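Local coordinates for protein 4-aminobutyrate transaminase (Acinetobacter baumannii, PDB 6WOP) that probably catalyses the pyridoxal 5'-phosphate-dependent transfer of the amino group of 4-aminobutyrate to 2-oxoglutarate, at residues A[93-98]-A[102-107]; A[84-89]-A[304-309]; A[371-376]-A[411-416]; A[329-334]-A[406-411]. All blocks are in the same frame, centred on the assembly; numbering follows the deposited sequence.

Contact 1 (A[93-98]-A[102-107])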
loop_
_atom_site.group_PDB
_atom_site.type_symbol
_atom_site.label_atom_id
_atom_site.label_comp_id
_atom_site.label_asym_id
_atom_site.label_seq_id
_atom_site.Cartn_x
_atom_site.Cartn_y
_atom_site.Cartn_z
ATOM N N ARG A 93 12.165 36.195 -5.622
ATOM C CA ARG A 93 11.466 37.009 -4.637
ATOM C C ARG A 93 10.970 36.177 -3.445
ATOM O O ARG A 93 10.991 36.642 -2.302
ATOM C CB ARG A 93 10.307 37.729 -5.340
ATOM C CG ARG A 93 10.849 38.805 -6.325
ATOM C CD ARG A 93 9.667 39.657 -6.874
ATOM N NE ARG A 93 9.227 40.702 -5.950
ATOM C CZ ARG A 93 8.052 41.329 -6.038
ATOM N NH1 ARG A 93 7.178 41.013 -7.025
ATOM N NH2 ARG A 93 7.775 42.305 -5.196
ATOM N N ILE A 94 10.484 34.974 -3.690
ATOM C CA ILE A 94 10.070 34.105 -2.583
ATOM C C ILE A 94 11.273 33.610 -1.818
ATOM O O ILE A 94 11.245 33.537 -0.581
ATOM C CB ILE A 94 9.228 32.927 -3.150
ATOM C CG1 ILE A 94 7.907 33.427 -3.776
ATOM C CG2 ILE A 94 8.924 31.850 -2.081
ATOM C CD1 ILE A 94 6.890 33.797 -2.744
ATOM N N ASN A 95 12.344 33.189 -2.532
ATOM C CA ASN A 95 13.563 32.745 -1.834
ATOM C C ASN A 95 14.051 33.822 -0.885
ATOM O O ASN A 95 14.521 33.544 0.228
ATOM C CB ASN A 95 14.711 32.444 -2.803
ATOM C CG ASN A 95 14.479 31.222 -3.647
ATOM O OD1 ASN A 95 13.721 30.337 -3.257
ATOM N ND2 ASN A 95 15.105 31.181 -4.816
ATOM N N GLU A 96 13.963 35.075 -1.311
ATOM C CA GLU A 96 14.466 36.140 -0.462
ATOM C C GLU A 96 13.630 36.273 0.814
ATOM O O GLU A 96 14.162 36.573 1.881
ATOM C CB GLU A 96 14.437 37.460 -1.265
ATOM C CG GLU A 96 14.857 38.684 -0.450
ATOM C CD GLU A 96 14.298 39.974 -1.071
ATOM O OE1 GLU A 96 13.768 40.849 -0.328
ATOM O OE2 GLU A 96 14.363 40.081 -2.324
ATOM N N ARG A 97 12.326 36.051 0.717
ATOM C CA ARG A 97 11.398 36.325 1.800
ATOM C C ARG A 97 11.089 35.138 2.708
ATOM O O ARG A 97 10.610 35.341 3.841
ATOM C CB ARG A 97 10.106 36.821 1.186
ATOM C CG ARG A 97 10.259 38.211 0.564
ATOM C CD ARG A 97 9.058 38.570 -0.365
ATOM N NE ARG A 97 9.097 39.994 -0.779
ATOM C CZ ARG A 97 9.992 40.469 -1.657
ATOM N NH1 ARG A 97 10.865 39.626 -2.233
ATOM N NH2 ARG A 97 10.034 41.784 -1.975
ATOM N N ALA A 98 11.321 33.934 2.252
ATOM C CA ALA A 98 10.822 32.747 2.968
ATOM C C ALA A 98 11.707 32.446 4.169
ATOM O O ALA A 98 12.923 32.595 4.092
ATOM C CB ALA A 98 10.826 31.528 2.052
ATOM N N GLY A 102 19.653 29.082 5.398
ATOM C CA GLY A 102 20.640 28.960 4.346
ATOM C C GLY A 102 19.988 29.285 3.015
ATOM O O GLY A 102 18.839 29.703 3.002
ATOM N N PRO A 103 20.672 29.075 1.891
ATOM C CA PRO A 103 20.098 29.457 0.593
ATOM C C PRO A 103 18.840 28.652 0.291
ATOM O O PRO A 103 18.792 27.444 0.526
ATOM C CB PRO A 103 21.204 29.109 -0.405
ATOM C CG PRO A 103 22.370 28.750 0.408
ATOM C CD PRO A 103 21.929 28.338 1.733
ATOM N N ALA A 104 17.839 29.326 -0.251
ATOM C CA ALA A 104 16.590 28.645 -0.580
ATOM C C ALA A 104 16.474 28.458 -2.089
ATOM O O ALA A 104 17.133 29.145 -2.880
ATOM C CB ALA A 104 15.401 29.426 -0.027
ATOM N N LYS A 105 15.646 27.496 -2.497
ATOM C CA LYS A 105 15.222 27.434 -3.892
ATOM C C LYS A 105 13.708 27.263 -3.926
ATOM O O LYS A 105 13.119 26.818 -2.948
ATOM C CB LYS A 105 15.905 26.274 -4.614
ATOM C CG LYS A 105 17.384 26.569 -4.884
ATOM C CD LYS A 105 18.012 25.445 -5.618
ATOM C CE LYS A 105 19.376 25.854 -6.162
ATOM N NZ LYS A 105 19.783 24.999 -7.302
ATOM N N ALA A 106 13.078 27.590 -5.058
ATOM C CA ALA A 106 11.631 27.489 -5.138
ATOM C C ALA A 106 11.236 26.964 -6.509
ATOM O O ALA A 106 11.919 27.191 -7.512
ATOM C CB ALA A 106 10.917 28.861 -4.925
ATOM N N ALA A 107 10.087 26.319 -6.567
ATOM C CA ALA A 107 9.517 25.945 -7.849
ATOM C C ALA A 107 8.023 26.156 -7.744
ATOM O O ALA A 107 7.484 26.106 -6.643
ATOM C CB ALA A 107 9.740 24.450 -8.144
#
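N95 and A104 bring the two backbones together, with CA atoms 5.2 Å apart, where helix 93-97 runs over strand 104-107 at 139° and the axes approach to 7.5 Å. N95 is the residue of the helix that makes the contact. Its CG is anti to the carbonyl carbon (chi1 -69°), and this carries the amide down onto the strand. OD1 stands almost straight above the plane of the peptide that joins K105 to A106, 3.1 Å from K105 C. A106 N is near OD1, at 3.3 Å, but its N-H lies in the peptide plane and does not point up at the oxygen. The pair is therefore not a hydrogen bond.

The methyls of A104 and A106 both point to the helix. A104 CB meets N95 OD1 at 3.8 Å, and A106 CB meets the same oxygen at 3.6 Å.

Within its own chain, strand 104-109 is outermost in the large-domain sheet of this fold-type-I aminotransferase. Helix 85-97 reaches it through a short turn and covers it. On one side the strand pairs with strand 278-283; A106 also has backbone hydrogen bonds to the second subunit.

The other end of the N95 amide is used at that interface, since ND2 donates to A15 O of the second subunit. K105 points away from the helix, and its NZ forms a salt bridge with D288.

Contact 2 (A[84-89]-A[304-309])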
loop_
_atom_site.group_PDB
_atom_site.type_symbol
_atom_site.label_atom_id
_atom_site.label_comp_id
_atom_site.label_asym_id
_atom_site.label_seq_id
_atom_site.Cartn_x
_atom_site.Cartn_y
_atom_site.Cartn_z
ATOM N N TYR A 84 10.351 31.235 -18.918
ATOM C CA TYR A 84 10.079 32.664 -18.940
ATOM C C TYR A 84 10.821 33.280 -17.764
ATOM O O TYR A 84 11.039 32.615 -16.750
ATOM C CB TYR A 84 8.578 32.931 -18.823
ATOM C CG TYR A 84 7.788 31.758 -18.290
ATOM C CD1 TYR A 84 7.602 30.616 -19.058
ATOM C CD2 TYR A 84 7.229 31.792 -17.019
ATOM C CE1 TYR A 84 6.879 29.541 -18.574
ATOM C CE2 TYR A 84 6.506 30.723 -16.528
ATOM C CZ TYR A 84 6.334 29.599 -17.310
ATOM O OH TYR A 84 5.615 28.532 -16.824
ATOM N N GLU A 85 11.212 34.543 -17.887
ATOM C CA GLU A 85 11.949 35.196 -16.809
ATOM C C GLU A 85 11.057 35.460 -15.600
ATOM O O GLU A 85 11.551 35.466 -14.469
ATOM C CB GLU A 85 12.541 36.520 -17.363
ATOM C CG GLU A 85 13.244 37.380 -16.313
ATOM C CD GLU A 85 13.953 38.604 -16.910
ATOM O OE1 GLU A 85 13.750 38.904 -18.098
ATOM O OE2 GLU A 85 14.725 39.246 -16.174
ATOM N N SER A 86 9.737 35.707 -15.802
ATOM C CA SER A 86 8.948 36.103 -14.630
ATOM C C SER A 86 8.892 34.984 -13.577
ATOM O O SER A 86 8.716 35.251 -12.376
ATOM C CB SER A 86 7.523 36.447 -15.043
ATOM O OG SER A 86 6.998 35.343 -15.824
ATOM N N TYR A 87 8.984 33.752 -14.009
ATOM C CA TYR A 87 9.014 32.577 -13.113
ATOM C C TYR A 87 10.308 32.557 -12.267
ATOM O O TYR A 87 10.293 32.438 -11.099
ATOM C CB TYR A 87 8.962 31.321 -13.967
ATOM C CG TYR A 87 8.961 29.959 -13.276
ATOM C CD1 TYR A 87 10.012 29.566 -12.475
ATOM C CD2 TYR A 87 7.942 29.031 -13.501
ATOM C CE1 TYR A 87 10.046 28.331 -11.867
ATOM C CE2 TYR A 87 7.967 27.784 -12.897
ATOM C CZ TYR A 87 9.042 27.422 -12.081
ATOM O OH TYR A 87 9.092 26.216 -11.484
ATOM N N VAL A 88 11.411 32.751 -12.943
ATOM C CA VAL A 88 12.677 32.821 -12.230
ATOM C C VAL A 88 12.616 33.956 -11.244
ATOM O O VAL A 88 13.106 33.843 -10.138
ATOM C CB VAL A 88 13.830 33.007 -13.243
ATOM C CG1 VAL A 88 15.211 33.237 -12.531
ATOM C CG2 VAL A 88 13.880 31.786 -14.243
ATOM N N ALA A 89 12.128 35.127 -11.703
ATOM C CA ALA A 89 12.112 36.292 -10.820
ATOM C C ALA A 89 11.219 36.017 -9.610
ATOM O O ALA A 89 11.528 36.443 -8.492
ATOM C CB ALA A 89 11.637 37.554 -11.592
ATOM N N ILE A 304 0.268 33.785 -16.558
ATOM C CA ILE A 304 -0.814 34.648 -16.049
ATOM C C ILE A 304 -0.736 34.753 -14.530
ATOM O O ILE A 304 -0.735 35.846 -13.955
ATOM C CB ILE A 304 -2.173 34.058 -16.492
ATOM C CG1 ILE A 304 -2.269 34.032 -18.014
ATOM C CG2 ILE A 304 -3.426 34.731 -15.854
ATOM C CD1 ILE A 304 -2.244 35.388 -18.591
ATOM N N ALA A 305 -0.688 33.598 -13.855
ATOM C CA ALA A 305 -0.681 33.568 -12.397
ATOM C C ALA A 305 0.630 34.055 -11.829
ATOM O O ALA A 305 0.650 34.587 -10.714
ATOM C CB ALA A 305 -0.967 32.144 -11.880
ATOM N N VAL A 306 1.732 33.854 -12.548
ATOM C CA VAL A 306 3.016 34.370 -12.100
ATOM C C VAL A 306 2.981 35.908 -12.129
ATOM O O VAL A 306 3.435 36.589 -11.205
ATOM C CB VAL A 306 4.124 33.805 -12.993
ATOM C CG1 VAL A 306 5.405 34.644 -12.846
ATOM C CG2 VAL A 306 4.400 32.291 -12.623
ATOM N N ALA A 307 2.372 36.471 -13.160
ATOM C CA ALA A 307 2.280 37.935 -13.193
ATOM C C ALA A 307 1.451 38.433 -12.033
ATOM O O ALA A 307 1.758 39.484 -11.431
ATOM C CB ALA A 307 1.671 38.410 -14.530
ATOM N N ALA A 308 0.377 37.720 -11.740
ATOM C CA ALA A 308 -0.529 38.106 -10.663
ATOM C C ALA A 308 0.194 38.021 -9.333
ATOM O O ALA A 308 0.076 38.931 -8.508
ATOM C CB ALA A 308 -1.781 37.205 -10.637
ATOM N N ALA A 309 0.987 36.973 -9.141
ATOM C CA ALA A 309 1.674 36.763 -7.859
ATOM C C ALA A 309 2.728 37.839 -7.641
ATOM O O ALA A 309 2.994 38.235 -6.497
ATOM C CB ALA A 309 2.301 35.336 -7.819
#
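S86 O meets two groups of helix 303-318. H310 NE2 is hydrogen-bonded to it from further along that helix, and V306 CG1 lies 3.4 Å away. The carbonyl thus meets a polar and an apolar partner, both from one helix.

V306 carries the second segment's side of the contact. Its CG1 branch does the touching. That methyl is anti to the backbone N (chi1 162°), which directs it at the first turn of helix 85-97. It sits against the side chain of S86 as well as its carbonyl: CG1 is 3.4 Å from S86 OG and 3.5 Å from S86 CB. Y87 N is also near, 3.9 Å from V306 CG1. One methyl therefore rests against the backbone and side chain of a single serine and the amide that follows.

S86 OG lies between its own backbone N and carbonyl carbon (chi1 52°), on the side that faces V306. The meeting is van der Waals in kind. The small side chains let the backbones come close, with Y87 CA and V306 CA 6.3 Å apart.

The flanking tyrosines are held by other parts of the chain. Y84 OH is hydrogen-bonded to G301 O, just ahead of helix 303-318. Y87 OH binds F108 N on strand 104-109, and the Y87 ring stacks on Y79. E85, on helix 85-97, forms salt bridges with R11 and K39 of the second subunit. Helix 303-318 packs on helix 61-71 through I304 and A308, so the contact lies between that helix, strand 104-109 and the subunit interface.

Contact 3 (A[371-376]-A[411-416])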
loop_
_atom_site.group_PDB
_atom_site.type_symbol
_atom_site.label_atom_id
_atom_site.label_comp_id
_atom_site.label_asym_id
_atom_site.label_seq_id
_atom_site.Cartn_x
_atom_site.Cartn_y
_atom_site.Cartn_z
ATOM N N GLN A 371 -24.548 32.072 10.374
ATOM C CA GLN A 371 -24.174 32.062 8.973
ATOM C C GLN A 371 -25.368 32.395 8.095
ATOM O O GLN A 371 -25.225 33.157 7.124
ATOM C CB GLN A 371 -23.592 30.695 8.595
ATOM C CG GLN A 371 -23.185 30.603 7.128
ATOM C CD GLN A 371 -22.612 29.247 6.745
ATOM O OE1 GLN A 371 -23.232 28.182 6.969
ATOM N NE2 GLN A 371 -21.443 29.272 6.172
ATOM N N ASN A 372 -26.539 31.801 8.386
ATOM C CA ASN A 372 -27.641 32.068 7.471
ATOM C C ASN A 372 -28.255 33.445 7.718
ATOM O O ASN A 372 -28.645 34.134 6.760
ATOM C CB ASN A 372 -28.715 30.976 7.560
ATOM C CG ASN A 372 -28.128 29.586 7.297
ATOM O OD1 ASN A 372 -26.931 29.458 6.991
ATOM N ND2 ASN A 372 -28.960 28.548 7.408
ATOM N N TYR A 373 -28.289 33.937 8.962
ATOM C CA TYR A 373 -28.691 35.324 9.170
ATOM C C TYR A 373 -27.795 36.260 8.380
ATOM O O TYR A 373 -28.271 37.221 7.761
ATOM C CB TYR A 373 -28.610 35.699 10.629
ATOM C CG TYR A 373 -28.955 37.150 10.833
ATOM C CD1 TYR A 373 -27.986 38.140 10.743
ATOM C CD2 TYR A 373 -30.259 37.535 11.107
ATOM C CE1 TYR A 373 -28.298 39.456 10.915
ATOM C CE2 TYR A 373 -30.579 38.847 11.260
ATOM C CZ TYR A 373 -29.585 39.797 11.189
ATOM O OH TYR A 373 -29.882 41.115 11.361
ATOM N N ALA A 374 -26.484 36.024 8.449
ATOM C CA ALA A 374 -25.546 36.878 7.746
ATOM C C ALA A 374 -25.821 36.844 6.261
ATOM O O ALA A 374 -25.884 37.895 5.606
ATOM C CB ALA A 374 -24.111 36.460 8.040
ATOM N N MET A 375 -26.007 35.642 5.714
ATOM C CA MET A 375 -26.289 35.521 4.288
ATOM C C MET A 375 -27.543 36.308 3.911
ATOM O O MET A 375 -27.547 36.999 2.891
ATOM C CB MET A 375 -26.448 34.062 3.870
ATOM C CG MET A 375 -26.521 33.928 2.353
ATOM S SD MET A 375 -24.836 33.944 1.745
ATOM C CE MET A 375 -24.395 32.266 2.409
ATOM N N GLU A 376 -28.609 36.233 4.728
ATOM C CA GLU A 376 -29.799 36.998 4.344
ATOM C C GLU A 376 -29.612 38.485 4.560
ATOM O O GLU A 376 -30.358 39.273 3.975
ATOM C CB GLU A 376 -31.076 36.523 5.095
ATOM C CG GLU A 376 -31.142 35.000 5.276
ATOM C CD GLU A 376 -31.797 34.492 6.588
ATOM O OE1 GLU A 376 -31.428 33.404 7.086
ATOM O OE2 GLU A 376 -32.737 35.171 7.096
ATOM N N LEU A 411 -22.664 40.598 11.797
ATOM C CA LEU A 411 -22.271 39.425 12.583
ATOM C C LEU A 411 -22.878 39.499 13.971
ATOM O O LEU A 411 -23.490 38.533 14.457
ATOM C CB LEU A 411 -20.738 39.350 12.666
ATOM C CG LEU A 411 -20.100 38.237 13.532
ATOM C CD1 LEU A 411 -20.131 36.894 12.792
ATOM C CD2 LEU A 411 -18.672 38.566 13.840
ATOM N N LYS A 412 -22.747 40.669 14.622
ATOM C CA LYS A 412 -23.315 40.821 15.961
ATOM C C LYS A 412 -24.833 40.653 15.959
ATOM O O LYS A 412 -25.406 40.069 16.892
ATOM C CB LYS A 412 -22.935 42.187 16.538
ATOM C CG LYS A 412 -21.454 42.450 16.571
ATOM C CD LYS A 412 -21.014 43.115 17.891
ATOM C CE LYS A 412 -21.508 44.509 18.025
ATOM N NZ LYS A 412 -21.891 44.827 19.453
ATOM N N GLN A 413 -25.515 41.182 14.945
ATOM C CA GLN A 413 -26.960 41.003 14.890
ATOM C C GLN A 413 -27.303 39.531 14.731
ATOM O O GLN A 413 -28.263 39.035 15.338
ATOM C CB GLN A 413 -27.566 41.822 13.748
ATOM C CG GLN A 413 -27.476 43.323 13.951
ATOM C CD GLN A 413 -27.485 44.103 12.618
ATOM O OE1 GLN A 413 -27.612 43.517 11.521
ATOM N NE2 GLN A 413 -27.301 45.416 12.707
ATOM N N GLY A 414 -26.509 38.804 13.936
ATOM C CA GLY A 414 -26.774 37.386 13.772
ATOM C C GLY A 414 -26.677 36.629 15.075
ATOM O O GLY A 414 -27.546 35.817 15.397
ATOM N N PHE A 415 -25.612 36.884 15.842
ATOM C CA PHE A 415 -25.491 36.264 17.159
ATOM C C PHE A 415 -26.648 36.663 18.052
ATOM O O PHE A 415 -27.113 35.854 18.860
ATOM C CB PHE A 415 -24.167 36.634 17.825
ATOM C CG PHE A 415 -23.028 35.757 17.428
ATOM C CD1 PHE A 415 -22.259 36.065 16.311
ATOM C CD2 PHE A 415 -22.721 34.625 18.155
ATOM C CE1 PHE A 415 -21.195 35.249 15.934
ATOM C CE2 PHE A 415 -21.653 33.785 17.768
ATOM C CZ PHE A 415 -20.885 34.114 16.692
ATOM N N ALA A 416 -27.140 37.903 17.918
ATOM C CA ALA A 416 -28.212 38.322 18.792
ATOM C C ALA A 416 -29.495 37.537 18.534
ATOM O O ALA A 416 -30.315 37.395 19.444
ATOM C CB ALA A 416 -28.440 39.832 18.668
#
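The Y373 ring lies against the backbone of Q413 and G414, with Q413 C over one face. G414 CA comes in obliquely and is the nearest backbone atom, 3.3 Å from Y373 CD1. The amide group of Q413 is turned almost at right angles to the ring, with the two planes 83° apart. A second ring, that of F415, belongs to the same helix as Q413 but faces the other way; L411 O lies at its edge, in plane.

Y373 reaches across with CG anti to its backbone N (chi1 177°). The ring lies across the neighbouring helix, with its CD1 edge by G414 and its hydroxyl by the Q413 side chain. Y373 OH lies 3.4 Å from Q413 CB. It also donates a weak hydrogen bond to Q413 OE1, at 3.3 Å. This is a long bond near the surface.

G414 has no side chain, and that allows the close approach. Y373 CA and G414 CA are 5.4 Å apart.

The inner sides of both helices face a sheet. A374 packs on L379 and L381 of strand 379-384, and F415 packs on V359 and L361 of strand 356-361. Y373 also touches T417, just past the end of helix 401-416. Both helices belong to the small C-terminal domain. Helices packed side by side on one face of a mainly antiparallel sheet are characteristic of this domain in fold-type-I, class-III aminotransferases.

Contact 4 (A[329-334]-A[406-411])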
loop_
_atom_site.group_PDB
_atom_site.type_symbol
_atom_site.label_atom_id
_atom_site.label_comp_id
_atom_site.label_asym_id
_atom_site.label_seq_id
_atom_site.Cartn_x
_atom_site.Cartn_y
_atom_site.Cartn_z
ATOM N N GLY A 329 -7.643 42.092 12.383
ATOM C CA GLY A 329 -7.857 40.989 13.304
ATOM C C GLY A 329 -8.109 41.464 14.720
ATOM O O GLY A 329 -8.956 40.916 15.432
ATOM N N ALA A 330 -7.355 42.467 15.167
ATOM C CA ALA A 330 -7.559 42.958 16.513
ATOM C C ALA A 330 -8.993 43.458 16.687
ATOM O O ALA A 330 -9.627 43.205 17.727
ATOM C CB ALA A 330 -6.541 44.058 16.838
ATOM N N GLU A 331 -9.525 44.167 15.673
ATOM C CA GLU A 331 -10.857 44.747 15.749
ATOM C C GLU A 331 -11.926 43.669 15.709
ATOM O O GLU A 331 -12.929 43.738 16.455
ATOM C CB GLU A 331 -11.068 45.751 14.610
ATOM C CG GLU A 331 -12.429 46.410 14.699
ATOM C CD GLU A 331 -12.658 47.534 13.702
ATOM O OE1 GLU A 331 -13.767 48.111 13.755
ATOM O OE2 GLU A 331 -11.753 47.843 12.906
ATOM N N LEU A 332 -11.734 42.663 14.838
ATOM C CA LEU A 332 -12.636 41.524 14.864
ATOM C C LEU A 332 -12.576 40.778 16.202
ATOM O O LEU A 332 -13.615 40.326 16.703
ATOM C CB LEU A 332 -12.332 40.581 13.697
ATOM C CG LEU A 332 -12.954 39.167 13.754
ATOM C CD1 LEU A 332 -14.448 39.202 13.856
ATOM C CD2 LEU A 332 -12.571 38.361 12.490
ATOM N N VAL A 333 -11.384 40.595 16.791
ATOM C CA VAL A 333 -11.331 39.860 18.054
ATOM C C VAL A 333 -12.085 40.618 19.153
ATOM O O VAL A 333 -12.856 40.026 19.919
ATOM C CB VAL A 333 -9.868 39.548 18.442
ATOM C CG1 VAL A 333 -9.736 39.150 19.903
ATOM C CG2 VAL A 333 -9.340 38.361 17.636
ATOM N N ALA A 334 -11.925 41.947 19.225
ATOM C CA ALA A 334 -12.665 42.696 20.235
ATOM C C ALA A 334 -14.169 42.545 20.042
ATOM O O ALA A 334 -14.920 42.547 21.020
ATOM C CB ALA A 334 -12.268 44.172 20.201
ATOM N N GLN A 406 -19.281 47.294 8.963
ATOM C CA GLN A 406 -20.652 46.884 8.641
ATOM C C GLN A 406 -20.816 45.380 8.748
ATOM O O GLN A 406 -21.865 44.880 9.189
ATOM C CB GLN A 406 -20.999 47.305 7.222
ATOM C CG GLN A 406 -22.460 47.169 6.831
ATOM C CD GLN A 406 -22.671 47.709 5.450
ATOM O OE1 GLN A 406 -21.779 48.361 4.915
ATOM N NE2 GLN A 406 -23.807 47.389 4.830
ATOM N N GLY A 407 -19.790 44.659 8.279
ATOM C CA GLY A 407 -19.772 43.209 8.389
ATOM C C GLY A 407 -19.799 42.772 9.828
ATOM O O GLY A 407 -20.492 41.823 10.164
ATOM N N LEU A 408 -19.070 43.482 10.707
ATOM C CA LEU A 408 -19.043 43.078 12.122
ATOM C C LEU A 408 -20.357 43.412 12.803
ATOM O O LEU A 408 -20.781 42.724 13.732
ATOM C CB LEU A 408 -17.906 43.773 12.849
ATOM C CG LEU A 408 -16.460 43.549 12.445
ATOM C CD1 LEU A 408 -15.547 44.480 13.243
ATOM C CD2 LEU A 408 -16.075 42.098 12.572
ATOM N N ASP A 409 -21.027 44.478 12.350
ATOM C CA ASP A 409 -22.350 44.778 12.884
ATOM C C ASP A 409 -23.374 43.713 12.468
ATOM O O ASP A 409 -24.239 43.335 13.261
ATOM C CB ASP A 409 -22.789 46.172 12.436
ATOM C CG ASP A 409 -21.948 47.309 13.073
ATOM O OD1 ASP A 409 -21.220 47.062 14.070
ATOM O OD2 ASP A 409 -22.035 48.468 12.557
ATOM N N ILE A 410 -23.331 43.253 11.219
ATOM C CA ILE A 410 -24.246 42.188 10.822
ATOM C C ILE A 410 -23.954 40.918 11.623
ATOM O O ILE A 410 -24.880 40.214 12.055
ATOM C CB ILE A 410 -24.136 41.934 9.305
ATOM C CG1 ILE A 410 -24.584 43.187 8.507
ATOM C CG2 ILE A 410 -24.953 40.717 8.895
ATOM C CD1 ILE A 410 -23.904 43.264 7.109
ATOM N N LEU A 411 -22.664 40.598 11.797
ATOM C CA LEU A 411 -22.271 39.425 12.583
ATOM C C LEU A 411 -22.878 39.499 13.971
ATOM O O LEU A 411 -23.490 38.533 14.457
ATOM C CB LEU A 411 -20.738 39.350 12.666
ATOM C CG LEU A 411 -20.100 38.237 13.532
ATOM C CD1 LEU A 411 -20.131 36.894 12.792
ATOM C CD2 LEU A 411 -18.672 38.566 13.840
#
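L332 and L408 join two helices of the C-terminal domain, 321-342 and 401-416, which lie against its sheet. The segments run in nearly the same direction, at 21°, with axes 11.0 Å apart. At that spacing the side chains bridge the gap.

L408 points toward the other helix, and its two methyls have different partners. CD2 meets L332 CD1 at 3.6 Å, which is the closest approach of the contact. CD1 lies 3.9 Å from E331 CG. L332 has CG anti to its backbone N (chi1 166°), and this swings CD1 towards helix 401-416. The same methyl also comes within 4.3 Å of L411 CD2, one turn on from L408.

E331 takes part through its aliphatic chain. The chain is extended and runs past the L408 methyl, and its carboxylate forms a salt bridge with R405 through OE1 and NE. On the side of the sheet, F393 of strand 390-393 touches both L332 and L411, and V357 of strand 356-361 touches L332.

The segments thus meet through methyl and methylene groups, a buried apolar seam. Its polar border is the E331 to R405 ion pair, which ties the same two helices together by charge.

How the contacts relate
Contacts 1 and 2 share helix 85-97 of the large domain. They touch where Y87 OH lies 3.7 Å from A107 CA. Both also reach the second subunit, partly through N95 and K105 in contact 1 and E85 in contact 2. Contacts 3 and 4 share helix 401-416 and L411 in the C-terminal domain. They touch as well, and no other chain reaches their segments. Contacts 1 and 3 lie on opposite sides of the chain's centre. Contacts 2 and 4 are buried: one valine methyl against a serine in contact 2, leucine methyls against each other in contact 4. Contacts 1 and 3 are partly buried; each lays a flat side chain on backbone, an amide or a tyrosine ring.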